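Local structure of o-succinylbenzoate synthase (Synechococcus elongatus, 2OZT) at residues S55-L58 with N59-I62; G140-P144 with E145-A149; S171-R174 with A175-N178; V224-A227 with A228-Q231. The protein catalyses the metal-dependent dehydration of 2-succinyl-6-hydroxy-2,4-cyclohexadiene-1-carboxylate to 2-succinylbenzoate, a step on the way to phylloquinone. All blocks are in the same frame, centred on the assembly; numbering follows the deposited sequence.

Contact 1. Residues S55-L58 with N59-I62; sequences SETL and NADI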
ATOM      1  N   SER A  55      12.052   5.106   7.340  1.00 22.86           N
ATOM      2  CA  SER A  55      13.099   6.116   7.474  1.00 22.95           C
ATOM      3  C   SER A  55      13.502   6.790   6.172  1.00 21.87           C
ATOM      4  O   SER A  55      14.287   7.747   6.190  1.00 21.87           O
ATOM      5  CB  SER A  55      14.361   5.499   8.103  1.00 23.61           C
ATOM      6  OG  SER A  55      14.837   4.416   7.315  1.00 27.43           O
ATOM      7  N   GLU A  56      12.997   6.293   5.043  1.00 19.42           N
ATOM      8  CA  GLU A  56      13.427   6.883   3.767  1.00 18.30           C
ATOM      9  C   GLU A  56      12.756   8.241   3.578  1.00 18.42           C
ATOM     10  O   GLU A  56      11.538   8.411   3.831  1.00 18.87           O
ATOM     11  CB  GLU A  56      13.019   5.947   2.621  1.00 18.52           C
ATOM     12  CG  GLU A  56      13.359   6.480   1.237  1.00 15.42           C
ATOM     13  CD  GLU A  56      13.072   5.409   0.168  1.00 16.23           C
ATOM     14  OE1 GLU A  56      12.193   4.561   0.435  1.00 16.07           O
ATOM     15  OE2 GLU A  56      13.681   5.463  -0.938  1.00 15.56           O
ATOM     16  N   THR A  57      13.550   9.219   3.147  1.00 17.56           N
ATOM     17  CA  THR A  57      13.018  10.551   2.838  1.00 17.15           C
ATOM     18  C   THR A  57      13.232  10.883   1.366  1.00 15.70           C
ATOM     19  O   THR A  57      14.163  10.408   0.747  1.00 15.78           O
ATOM     20  CB  THR A  57      13.705  11.666   3.671  1.00 17.43           C
ATOM     21  OG1 THR A  57      15.096  11.732   3.314  1.00 19.62           O
ATOM     22  CG2 THR A  57      13.528  11.385   5.196  1.00 20.96           C
ATOM     23  N   LEU A  58      12.355  11.711   0.827  1.00 14.82           N
ATOM     24  CA  LEU A  58      12.508  12.137  -0.540  1.00 14.49           C
ATOM     25  C   LEU A  58      13.850  12.838  -0.685  1.00 15.03           C
ATOM     26  O   LEU A  58      14.538  12.687  -1.718  1.00 14.44           O
ATOM     27  CB  LEU A  58      11.373  13.057  -0.946  1.00 14.32           C
ATOM     28  CG  LEU A  58      11.406  13.474  -2.415  1.00 15.87           C
ATOM     29  CD1 LEU A  58      11.314  12.243  -3.332  1.00 18.50           C
ATOM     30  CD2 LEU A  58      10.285  14.466  -2.727  1.00 17.88           C
ATOM     31  N   ASN A  59      14.265  13.631   0.294  1.00 13.80           N
ATOM     32  CA  ASN A  59      15.593  14.280   0.162  1.00 14.58           C
ATOM     33  C   ASN A  59      16.725  13.299  -0.001  1.00 14.50           C
ATOM     34  O   ASN A  59      17.677  13.542  -0.788  1.00 15.39           O
ATOM     35  CB  ASN A  59      15.853  15.191   1.368  1.00 15.70           C
ATOM     36  CG  ASN A  59      15.013  16.444   1.329  1.00 16.42           C
ATOM     37  OD1 ASN A  59      14.318  16.737   0.354  1.00 18.13           O
ATOM     38  ND2 ASN A  59      15.033  17.189   2.447  1.00 18.13           N
ATOM     39  N   ALA A  60      16.651  12.170   0.676  1.00 14.14           N
ATOM     40  CA  ALA A  60      17.688  11.163   0.531  1.00 15.19           C
ATOM     41  C   ALA A  60      17.638  10.505  -0.862  1.00 14.26           C
ATOM     42  O   ALA A  60      18.684  10.163  -1.451  1.00 14.57           O
ATOM     43  CB  ALA A  60      17.529  10.097   1.639  1.00 16.06           C
ATOM     44  N   ASP A  61      16.439  10.314  -1.413  1.00 14.86           N
ATOM     45  CA  ASP A  61      16.285   9.756  -2.760  1.00 14.35           C
ATOM     46  C   ASP A  61      16.849  10.743  -3.800  1.00 13.85           C
ATOM     47  O   ASP A  61      17.460  10.344  -4.825  1.00 14.98           O
ATOM     48  CB  ASP A  61      14.818   9.510  -3.063  1.00 14.25           C
ATOM     49  CG  ASP A  61      14.221   8.385  -2.214  1.00 14.59           C
ATOM     50  OD1 ASP A  61      14.944   7.418  -1.884  1.00 15.28           O
ATOM     51  OD2 ASP A  61      13.016   8.471  -1.937  1.00 16.63           O
ATOM     52  N   ILE A  62      16.643  12.040  -3.548  1.00 13.79           N
ATOM     53  CA  ILE A  62      17.153  13.086  -4.462  1.00 13.92           C
ATOM     54  C   ILE A  62      18.675  13.052  -4.463  1.00 13.86           C
ATOM     55  O   ILE A  62      19.320  13.068  -5.543  1.00 14.61           O
ATOM     56  CB  ILE A  62      16.621  14.518  -4.084  1.00 13.50           C
ATOM     57  CG1 ILE A  62      15.150  14.638  -4.449  1.00 15.46           C
ATOM     58  CG2 ILE A  62      17.392  15.600  -4.897  1.00 14.28           C
ATOM     59  CD1 ILE A  62      14.435  15.760  -3.710  1.00 19.41           C
TER
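Thr57 caps the start of helix 58-67 by accepting the amide of Ala60 on its hydroxyl, OG1 lying 3.1 Å from Ala60 N. A first torsion of 64° tucks that oxygen between the threonine's own nitrogen and carbonyl carbon, facing the first turn, where it also rests against the methyl of Ala60. The backbone joins in: Thr57 O accepts Asp61 N at 3.1 Å and, weakly, the amide of Ala60, while Ile62 N reaches Leu58 O at 2.9 Å.

The acidic pair is more unusual. Glu56, fully extended, crosses Asp61 at about a right angle, with the two carboxylate planes 78° apart, and brings OE2 within 2.5 Å of Asp61 OD1. Both oxygens of Glu56 are also held by the start of helix 85-97, OE1 by the amide of Ala86 and OE2 by that of Ala87. With an alanine in place of Glu56, these two amides would probably lose their side-chain acceptors, and Asp61 the carboxylate it faces.

Between the two segments the apolar contact is that of Leu58 with Ile62, one turn apart, with Leu58 CG 4.0 Å from Ile62 CD1. Both lean on Ile9 and Ile31, packing the helix against the antiparallel sheet of its own N-terminal domain.

Two acid groups this close are unlikely both to be fully charged; one probably holds a proton between OE2 and OD1, a state that the buried setting of Asp61 would favour. The two helix starts would thus be tied together through a shared acidic pair.

Contact 2. Residues G140-P144 with E145-A149; sequences GVMSP and EEEQA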
ATOM      1  N   GLY A 140     -10.993   2.972  16.239  1.00 16.71           N
ATOM      2  CA  GLY A 140     -10.086   3.668  17.167  1.00 16.14           C
ATOM      3  C   GLY A 140     -10.250   5.173  17.184  1.00 18.09           C
ATOM      4  O   GLY A 140      -9.353   5.880  17.689  1.00 19.16           O
ATOM      5  N   VAL A 141     -11.374   5.659  16.650  1.00 17.71           N
ATOM      6  CA  VAL A 141     -11.662   7.107  16.605  1.00 20.61           C
ATOM      7  C   VAL A 141     -12.650   7.497  17.692  1.00 22.26           C
ATOM      8  O   VAL A 141     -12.438   8.511  18.367  1.00 23.08           O
ATOM      9  CB  VAL A 141     -12.216   7.496  15.211  1.00 20.82           C
ATOM     10  CG1 VAL A 141     -12.701   8.963  15.183  1.00 22.14           C
ATOM     11  CG2 VAL A 141     -11.162   7.257  14.123  1.00 20.89           C
HETATM   12  N   MSE A 142     -13.741   6.740  17.813  1.00 22.37           N
HETATM   13  CA  MSE A 142     -14.736   6.977  18.880  1.00 24.68           C
HETATM   14  C   MSE A 142     -14.446   5.991  20.000  1.00 23.42           C
HETATM   15  O   MSE A 142     -13.479   5.237  19.924  1.00 24.89           O
HETATM   16  CB  MSE A 142     -16.157   6.771  18.359  1.00 25.03           C
HETATM   17  CG  MSE A 142     -16.465   7.526  17.064  1.00 31.16           C
HETATM   18 SE   MSE A 142     -18.283   7.282  16.601  1.00 43.84          SE
HETATM   19  CE  MSE A 142     -18.492   5.423  17.018  1.00 39.29           C
ATOM     20  N   SER A 143     -15.272   5.960  21.047  1.00 23.40           N
ATOM     21  CA  SER A 143     -15.073   4.962  22.108  1.00 22.74           C
ATOM     22  C   SER A 143     -15.295   3.558  21.547  1.00 22.19           C
ATOM     23  O   SER A 143     -16.038   3.400  20.576  1.00 21.37           O
ATOM     24  CB  SER A 143     -16.022   5.200  23.292  1.00 23.50           C
ATOM     25  OG  SER A 143     -17.350   4.906  22.918  1.00 24.24           O
ATOM     26  N   PRO A 144     -14.667   2.532  22.136  1.00 21.50           N
ATOM     27  CA  PRO A 144     -14.945   1.165  21.725  1.00 21.45           C
ATOM     28  C   PRO A 144     -16.408   0.792  21.739  1.00 22.23           C
ATOM     29  O   PRO A 144     -16.882   0.114  20.843  1.00 21.68           O
ATOM     30  CB  PRO A 144     -14.133   0.310  22.728  1.00 22.25           C
ATOM     31  CG  PRO A 144     -13.020   1.173  23.127  1.00 22.17           C
ATOM     32  CD  PRO A 144     -13.544   2.593  23.100  1.00 22.66           C
ATOM     33  N   GLU A 145     -17.148   1.250  22.747  1.00 22.01           N
ATOM     34  CA  GLU A 145     -18.525   0.836  22.853  1.00 23.67           C
ATOM     35  C   GLU A 145     -19.361   1.447  21.741  1.00 21.89           C
ATOM     36  O   GLU A 145     -20.249   0.781  21.217  1.00 22.70           O
ATOM     37  CB  GLU A 145     -19.103   1.235  24.209  1.00 24.37           C
ATOM     38  CG  GLU A 145     -18.504   0.479  25.386  1.00 29.51           C
ATOM     39  CD  GLU A 145     -17.007   0.733  25.617  1.00 34.67           C
ATOM     40  OE1 GLU A 145     -16.504   1.881  25.397  1.00 33.40           O
ATOM     41  OE2 GLU A 145     -16.332  -0.250  26.023  1.00 38.11           O
ATOM     42  N   GLU A 146     -19.048   2.684  21.373  1.00 21.74           N
ATOM     43  CA  GLU A 146     -19.775   3.349  20.287  1.00 21.59           C
ATOM     44  C   GLU A 146     -19.485   2.663  18.943  1.00 20.73           C
ATOM     45  O   GLU A 146     -20.398   2.400  18.159  1.00 20.59           O
ATOM     46  CB  GLU A 146     -19.388   4.808  20.191  1.00 23.13           C
ATOM     47  CG  GLU A 146     -19.977   5.684  21.298  1.00 26.54           C
ATOM     48  CD  GLU A 146     -19.370   7.061  21.253  1.00 29.37           C
ATOM     49  OE1 GLU A 146     -18.230   7.233  21.732  1.00 33.64           O
ATOM     50  OE2 GLU A 146     -20.019   7.973  20.702  1.00 31.92           O
ATOM     51  N   GLU A 147     -18.212   2.357  18.723  1.00 19.07           N
ATOM     52  CA  GLU A 147     -17.838   1.668  17.478  1.00 17.54           C
ATOM     53  C   GLU A 147     -18.406   0.262  17.416  1.00 17.85           C
ATOM     54  O   GLU A 147     -18.799  -0.206  16.354  1.00 16.95           O
ATOM     55  CB  GLU A 147     -16.310   1.703  17.276  1.00 17.56           C
ATOM     56  CG  GLU A 147     -15.857   3.118  16.962  1.00 16.94           C
ATOM     57  CD  GLU A 147     -14.350   3.278  16.773  1.00 15.28           C
ATOM     58  OE1 GLU A 147     -13.621   2.333  17.159  1.00 15.68           O
ATOM     59  OE2 GLU A 147     -13.941   4.362  16.301  1.00 17.74           O
ATOM     60  N   GLN A 148     -18.489  -0.434  18.560  1.00 17.25           N
ATOM     61  CA  GLN A 148     -19.048  -1.754  18.573  1.00 18.59           C
ATOM     62  C   GLN A 148     -20.544  -1.739  18.240  1.00 18.45           C
ATOM     63  O   GLN A 148     -21.043  -2.610  17.567  1.00 18.89           O
ATOM     64  CB  GLN A 148     -18.746  -2.458  19.906  1.00 18.79           C
ATOM     65  CG  GLN A 148     -17.301  -2.918  19.950  1.00 19.69           C
ATOM     66  CD  GLN A 148     -16.738  -3.120  21.352  1.00 24.76           C
ATOM     67  OE1 GLN A 148     -17.461  -3.065  22.340  1.00 24.90           O
ATOM     68  NE2 GLN A 148     -15.424  -3.368  21.430  1.00 23.49           N
ATOM     69  N   ALA A 149     -21.250  -0.717  18.712  1.00 19.99           N
ATOM     70  CA  ALA A 149     -22.665  -0.575  18.362  1.00 19.50           C
ATOM     71  C   ALA A 149     -22.899  -0.303  16.890  1.00 18.69           C
ATOM     72  O   ALA A 149     -23.772  -0.925  16.270  1.00 19.41           O
ATOM     73  CB  ALA A 149     -23.325   0.479  19.235  1.00 20.53           C
TER
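Glu147 reaches back from the first turn of helix 144-157 and gathers three successive amides of the preceding loop onto its carboxylate. OE1 accepts Gly140 N at 2.9 Å through its syn lone pair. OE2 takes two donors from one face of its plane: Val141 N at 2.9 Å, on the syn side, and Met142 N at 2.8 Å, from well above the plane (55° out of it). An extended chain carries the buried group this far, and the methyl CE of Met142, a selenomethionine, closes over its stem, 3.5 Å from Glu147 CG. Trp180 of the neighbouring helix 174-187 packs against Glu147 and Pro144.

Toward solvent the grip is looser, though the helix end is still closed there by a capping box. Ser143 OG accepts Glu146 N at 3.2 Å and donates to Glu146 OE1 at 2.8 Å, meeting its anti lone pair. Ser143 N completes the box with a longer bond to the same OE1, coming from above the carboxylate plane. Glu145, also exposed, merely bends over Pro144.

Three amide hydrogens on one carboxylate, two of them on a single oxygen, would be expected to favour the ionised form of Glu147 and to fix its rotation. The loop that follows strand 134-138, whose last residue is Lys138, the predicted proton donor, is therefore held in shape by a side chain of the helix it leads into.

Contact 3. Residues S171-R174 with A175-N178; sequences SWDR and ATAN. With PO4 (phosphate ion), chain C.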
ATOM      1  N   SER A 171      -3.974   2.731  16.807  1.00 17.09           N
ATOM      2  CA  SER A 171      -4.495   3.702  17.769  1.00 18.06           C
ATOM      3  C   SER A 171      -4.987   3.115  19.091  1.00 18.54           C
ATOM      4  O   SER A 171      -5.357   3.891  20.007  1.00 19.91           O
ATOM      5  CB  SER A 171      -5.625   4.504  17.120  1.00 18.05           C
ATOM      6  OG  SER A 171      -6.735   3.685  16.916  1.00 19.87           O
ATOM      7  N   TRP A 172      -5.042   1.797  19.227  1.00 17.12           N
ATOM      8  CA  TRP A 172      -5.526   1.222  20.494  1.00 16.74           C
ATOM      9  C   TRP A 172      -4.357   1.026  21.432  1.00 17.99           C
ATOM     10  O   TRP A 172      -3.251   0.693  21.007  1.00 19.16           O
ATOM     11  CB  TRP A 172      -6.171  -0.146  20.266  1.00 16.41           C
ATOM     12  CG  TRP A 172      -7.443  -0.108  19.510  1.00 14.55           C
ATOM     13  CD1 TRP A 172      -8.362   0.928  19.419  1.00 16.65           C
ATOM     14  CD2 TRP A 172      -8.015  -1.214  18.799  1.00 14.06           C
ATOM     15  NE1 TRP A 172      -9.430   0.529  18.646  1.00 18.19           N
ATOM     16  CE2 TRP A 172      -9.252  -0.780  18.263  1.00 14.70           C
ATOM     17  CE3 TRP A 172      -7.591  -2.525  18.549  1.00 13.00           C
ATOM     18  CZ2 TRP A 172     -10.035  -1.608  17.452  1.00 15.21           C
ATOM     19  CZ3 TRP A 172      -8.393  -3.354  17.807  1.00 14.60           C
ATOM     20  CH2 TRP A 172      -9.618  -2.889  17.262  1.00 14.46           C
ATOM     21  N   ASP A 173      -4.601   1.198  22.736  1.00 18.36           N
ATOM     22  CA  ASP A 173      -3.637   0.660  23.702  1.00 18.84           C
ATOM     23  C   ASP A 173      -3.877  -0.836  23.917  1.00 17.87           C
ATOM     24  O   ASP A 173      -4.816  -1.412  23.384  1.00 17.97           O
ATOM     25  CB  ASP A 173      -3.579   1.457  25.019  1.00 20.95           C
ATOM     26  CG  ASP A 173      -4.858   1.433  25.814  1.00 24.21           C
ATOM     27  OD1 ASP A 173      -5.650   0.460  25.756  1.00 25.18           O
ATOM     28  OD2 ASP A 173      -5.052   2.419  26.574  1.00 30.17           O
ATOM     29  N   ARG A 174      -2.974  -1.474  24.637  1.00 17.92           N
ATOM     30  CA  ARG A 174      -2.994  -2.913  24.689  1.00 17.37           C
ATOM     31  C   ARG A 174      -4.282  -3.442  25.369  1.00 16.84           C
ATOM     32  O   ARG A 174      -4.882  -4.405  24.917  1.00 16.33           O
ATOM     33  CB  ARG A 174      -1.735  -3.444  25.396  1.00 18.19           C
ATOM     34  CG  ARG A 174      -0.411  -3.240  24.618  1.00 20.20           C
ATOM     35  CD  ARG A 174       0.828  -3.629  25.449  1.00 22.39           C
ATOM     36  NE  ARG A 174       0.936  -2.680  26.565  1.00 24.49           N
ATOM     37  CZ  ARG A 174       0.940  -3.017  27.855  1.00 25.83           C
ATOM     38  NH1 ARG A 174       0.918  -4.286  28.217  1.00 24.98           N
ATOM     39  NH2 ARG A 174       0.982  -2.056  28.778  1.00 26.11           N
ATOM     40  N   ALA A 175      -4.718  -2.801  26.460  1.00 18.59           N
ATOM     41  CA  ALA A 175      -5.909  -3.314  27.149  1.00 19.36           C
ATOM     42  C   ALA A 175      -7.142  -3.146  26.250  1.00 18.54           C
ATOM     43  O   ALA A 175      -7.995  -4.007  26.210  1.00 19.33           O
ATOM     44  CB  ALA A 175      -6.096  -2.545  28.445  1.00 20.40           C
ATOM     45  N   THR A 176      -7.218  -2.015  25.545  1.00 19.03           N
ATOM     46  CA  THR A 176      -8.308  -1.769  24.588  1.00 18.97           C
ATOM     47  C   THR A 176      -8.337  -2.813  23.457  1.00 16.77           C
ATOM     48  O   THR A 176      -9.399  -3.306  23.091  1.00 17.83           O
ATOM     49  CB  THR A 176      -8.204  -0.352  23.987  1.00 19.90           C
ATOM     50  OG1 THR A 176      -8.361   0.593  25.054  1.00 21.26           O
ATOM     51  CG2 THR A 176      -9.298  -0.063  22.908  1.00 19.60           C
ATOM     52  N   ALA A 177      -7.166  -3.115  22.888  1.00 17.63           N
ATOM     53  CA  ALA A 177      -7.092  -4.113  21.836  1.00 16.92           C
ATOM     54  C   ALA A 177      -7.615  -5.441  22.358  1.00 17.26           C
ATOM     55  O   ALA A 177      -8.400  -6.130  21.709  1.00 17.13           O
ATOM     56  CB  ALA A 177      -5.640  -4.274  21.360  1.00 17.05           C
ATOM     57  N   ASN A 178      -7.174  -5.815  23.554  1.00 17.93           N
ATOM     58  CA  ASN A 178      -7.611  -7.072  24.107  0.50 18.11           C
ATOM     59  C   ASN A 178      -9.130  -7.156  24.306  1.00 17.95           C
ATOM     60  O   ASN A 178      -9.740  -8.185  23.994  1.00 18.21           O
ATOM     61  CB  ASN A 178      -6.849  -7.340  25.389  0.50 18.11           C
ATOM     62  CG  ASN A 178      -6.668  -8.786  25.623  0.50 19.65           C
ATOM     63  OD1 ASN A 178      -5.626  -9.357  25.312  0.50 19.87           O
ATOM     64  ND2 ASN A 178      -7.701  -9.420  26.137  0.50 21.29           N
TER
HETATM   65  P   PO4 C 602      -0.142   0.866  26.607  1.00 28.10           P
HETATM   66  O1  PO4 C 602       0.110   2.261  26.089  1.00 31.67           O
HETATM   67  O2  PO4 C 602       1.202   0.322  27.024  1.00 31.06           O
HETATM   68  O3  PO4 C 602      -1.125   0.830  27.776  1.00 29.06           O
HETATM   69  O4  PO4 C 602      -0.646  -0.046  25.526  1.00 27.68           O
HETATM   70  O   HOH W   1      -6.968   2.809  23.389  1.00 26.57           O
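The N-terminal cap of helix 174-187, in the C-terminal barrel domain, joins Asp173 to Thr176. Asp173 OD1 accepts twice from that residue, from Thr176 N at 2.9 Å nearly along its C-O axis and from Thr176 OG1 at 2.8 Å, the hydroxyl standing above the carboxylate plane, 44° out of it. The first torsion of Asp173 (64°) swings the carboxylate over the helix start. A water adds a further link, accepting from Asp173 N and donating to Thr176 OG1.

The other branch of Thr176 meets Trp172. Its methyl CG2 sits over a face of the indole, 4.1 Å from the centre of the five-membered ring, a CH-pi contact, while Ala177 CB lies 3.8 Å from Trp172 CE3. Trp180, one turn farther along the helix, also stacks with Trp172. A glycine at Thr176 would probably leave Asp173 OD1 with just the amide bond and open a gap over the indole.

At the same helix start, Arg174 holds a phosphate, probably from the crystallisation liquor. Its NE and NH2 both reach O2, each at 3.0 Å, which lies at the edge of the guanidinium in its plane, and Arg174 N donates to O4. Gln203 is a further donor to the ion.

Both an aspartate N-cap and an anion held at a first-turn amide are characteristic of helix N-termini, here at the entry to a helix following strand 163-167 of the barrel.

Contact 4. Residues V224-A227 with A228-Q231; sequences VVSA and AEVQ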
ATOM      1  N   VAL A 224       4.828  -2.869   8.461  1.00 15.53           N
ATOM      2  CA  VAL A 224       5.509  -3.469   7.309  1.00 15.84           C
ATOM      3  C   VAL A 224       5.562  -2.527   6.109  1.00 16.92           C
ATOM      4  O   VAL A 224       4.662  -2.484   5.292  1.00 17.52           O
ATOM      5  CB  VAL A 224       4.978  -4.882   6.932  1.00 16.10           C
ATOM      6  CG1 VAL A 224       5.373  -5.916   8.026  1.00 16.08           C
ATOM      7  CG2 VAL A 224       3.460  -4.915   6.725  1.00 15.28           C
ATOM      8  N   VAL A 225       6.628  -1.760   6.045  1.00 16.75           N
ATOM      9  CA  VAL A 225       6.852  -0.838   4.931  1.00 16.80           C
ATOM     10  C   VAL A 225       7.863  -1.452   3.944  1.00 16.52           C
ATOM     11  O   VAL A 225       7.568  -1.659   2.752  1.00 17.18           O
ATOM     12  CB  VAL A 225       7.307   0.525   5.475  1.00 16.30           C
ATOM     13  CG1 VAL A 225       7.656   1.494   4.314  1.00 16.99           C
ATOM     14  CG2 VAL A 225       6.200   1.112   6.400  1.00 20.96           C
ATOM     15  N   SER A 226       9.031  -1.789   4.457  1.00 16.76           N
ATOM     16  CA  SER A 226      10.131  -2.293   3.626  1.00 16.67           C
ATOM     17  C   SER A 226      10.216  -3.811   3.595  1.00 15.96           C
ATOM     18  O   SER A 226       9.660  -4.508   4.473  1.00 15.98           O
ATOM     19  CB  SER A 226      11.462  -1.764   4.173  1.00 16.10           C
ATOM     20  OG  SER A 226      11.714  -2.367   5.450  1.00 19.64           O
ATOM     21  N   ALA A 227      10.906  -4.333   2.572  1.00 15.61           N
ATOM     22  CA  ALA A 227      11.195  -5.762   2.533  1.00 15.93           C
ATOM     23  C   ALA A 227      11.846  -6.263   3.827  1.00 16.84           C
ATOM     24  O   ALA A 227      11.529  -7.367   4.323  1.00 16.69           O
ATOM     25  CB  ALA A 227      12.097  -6.065   1.323  1.00 16.21           C
ATOM     26  N   ALA A 228      12.762  -5.470   4.381  1.00 17.66           N
ATOM     27  CA  ALA A 228      13.420  -5.910   5.637  1.00 16.93           C
ATOM     28  C   ALA A 228      12.438  -6.116   6.781  1.00 16.69           C
ATOM     29  O   ALA A 228      12.597  -7.057   7.557  1.00 15.66           O
ATOM     30  CB  ALA A 228      14.525  -4.931   6.032  1.00 17.64           C
ATOM     31  N   GLU A 229      11.436  -5.245   6.880  1.00 15.62           N
ATOM     32  CA  GLU A 229      10.423  -5.370   7.928  1.00 15.51           C
ATOM     33  C   GLU A 229       9.559  -6.575   7.657  1.00 16.29           C
ATOM     34  O   GLU A 229       9.213  -7.301   8.590  1.00 15.44           O
ATOM     35  CB  GLU A 229       9.559  -4.111   7.983  1.00 15.31           C
ATOM     36  CG  GLU A 229      10.333  -2.935   8.563  1.00 17.22           C
ATOM     37  CD  GLU A 229       9.517  -1.662   8.629  1.00 24.26           C
ATOM     38  OE1 GLU A 229       8.825  -1.366   7.653  1.00 21.06           O
ATOM     39  OE2 GLU A 229       9.575  -0.937   9.651  1.00 29.25           O
ATOM     40  N   VAL A 230       9.157  -6.799   6.412  1.00 15.08           N
ATOM     41  CA  VAL A 230       8.392  -8.010   6.085  1.00 14.86           C
ATOM     42  C   VAL A 230       9.163  -9.263   6.481  1.00 15.62           C
ATOM     43  O   VAL A 230       8.618 -10.169   7.125  1.00 14.64           O
ATOM     44  CB  VAL A 230       7.976  -8.067   4.596  1.00 14.46           C
ATOM     45  CG1 VAL A 230       7.247  -9.371   4.257  1.00 15.01           C
ATOM     46  CG2 VAL A 230       7.062  -6.843   4.238  1.00 15.29           C
ATOM     47  N   GLN A 231      10.439  -9.312   6.078  1.00 15.17           N
ATOM     48  CA  GLN A 231      11.250 -10.486   6.420  1.00 15.81           C
ATOM     49  C   GLN A 231      11.350 -10.671   7.936  1.00 15.70           C
ATOM     50  O   GLN A 231      11.271 -11.810   8.413  1.00 15.32           O
ATOM     51  CB  GLN A 231      12.642 -10.366   5.796  1.00 17.07           C
ATOM     52  CG  GLN A 231      13.525 -11.567   6.144  1.00 18.61           C
ATOM     53  CD  GLN A 231      14.860 -11.519   5.514  1.00 26.42           C
ATOM     54  OE1 GLN A 231      14.999 -11.808   4.322  1.00 30.80           O
ATOM     55  NE2 GLN A 231      15.883 -11.204   6.311  1.00 28.53           N
TER
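Val225 lies alongside Glu229, Val225 CB being 3.3 Å from Glu229 OE1, an oxygen that also accepts the amides of Val225 and of Ser226, the residue after it. Val225 N meets Glu229 OE1 at 2.8 Å, nearly along the C-O axis, and Ser226 N meets it at 3.2 Å on the anti side; the two arrive from opposite faces of the carboxylate plane. With CG anti to its carbonyl carbon (chi1 -72°) and the chain extended beyond, Glu229 runs back past the helix start to reach them.

The serine answers from its own side: Ser226 OG takes Glu229 N at 3.2 Å. Its carbonyl accepts Val230 N at 3.0 Å, in the first regular bond of the helix.

Val224 CB touches Val230 CG2 at 3.9 Å, and both valines pack on Phe242 of the next strand. Val224 O accepts Lys245 NZ, so the same loop positions a lysine predicted to be the proton acceptor. Val225 also packs on Trp53, which precedes helix 58-67.

Reciprocal bonds between Ser226 and Glu229 make a capping box, here opening helix 227-235 a few residues beyond strand 218-220 and the metal ligand Asp221 in the enolase-type barrel.

How the contacts relate
All four contacts are helix N-termini, met in chain order. Contact 1 belongs to the N-terminal domain; contacts 2, 3 and 4 open helices 144-157, 174-187 and 227-235, which follow strands 134-138, 163-167 and 218-220 of one parallel barrel sheet. Contacts 2 and 3 are neighbours, their centres about 12 Å apart, and touch where Gly140 CA meets Trp172 NE1 (3.5 Å). Contact 4 lies about 24 Å from contact 3, centre to centre, yet about 17 Å from contact 1, with nearest atoms about 6 Å apart. The three barrel loops each come within about 9 to 11 Å of the bound sodium ion; of them, contact 4 comes nearest to contact 1.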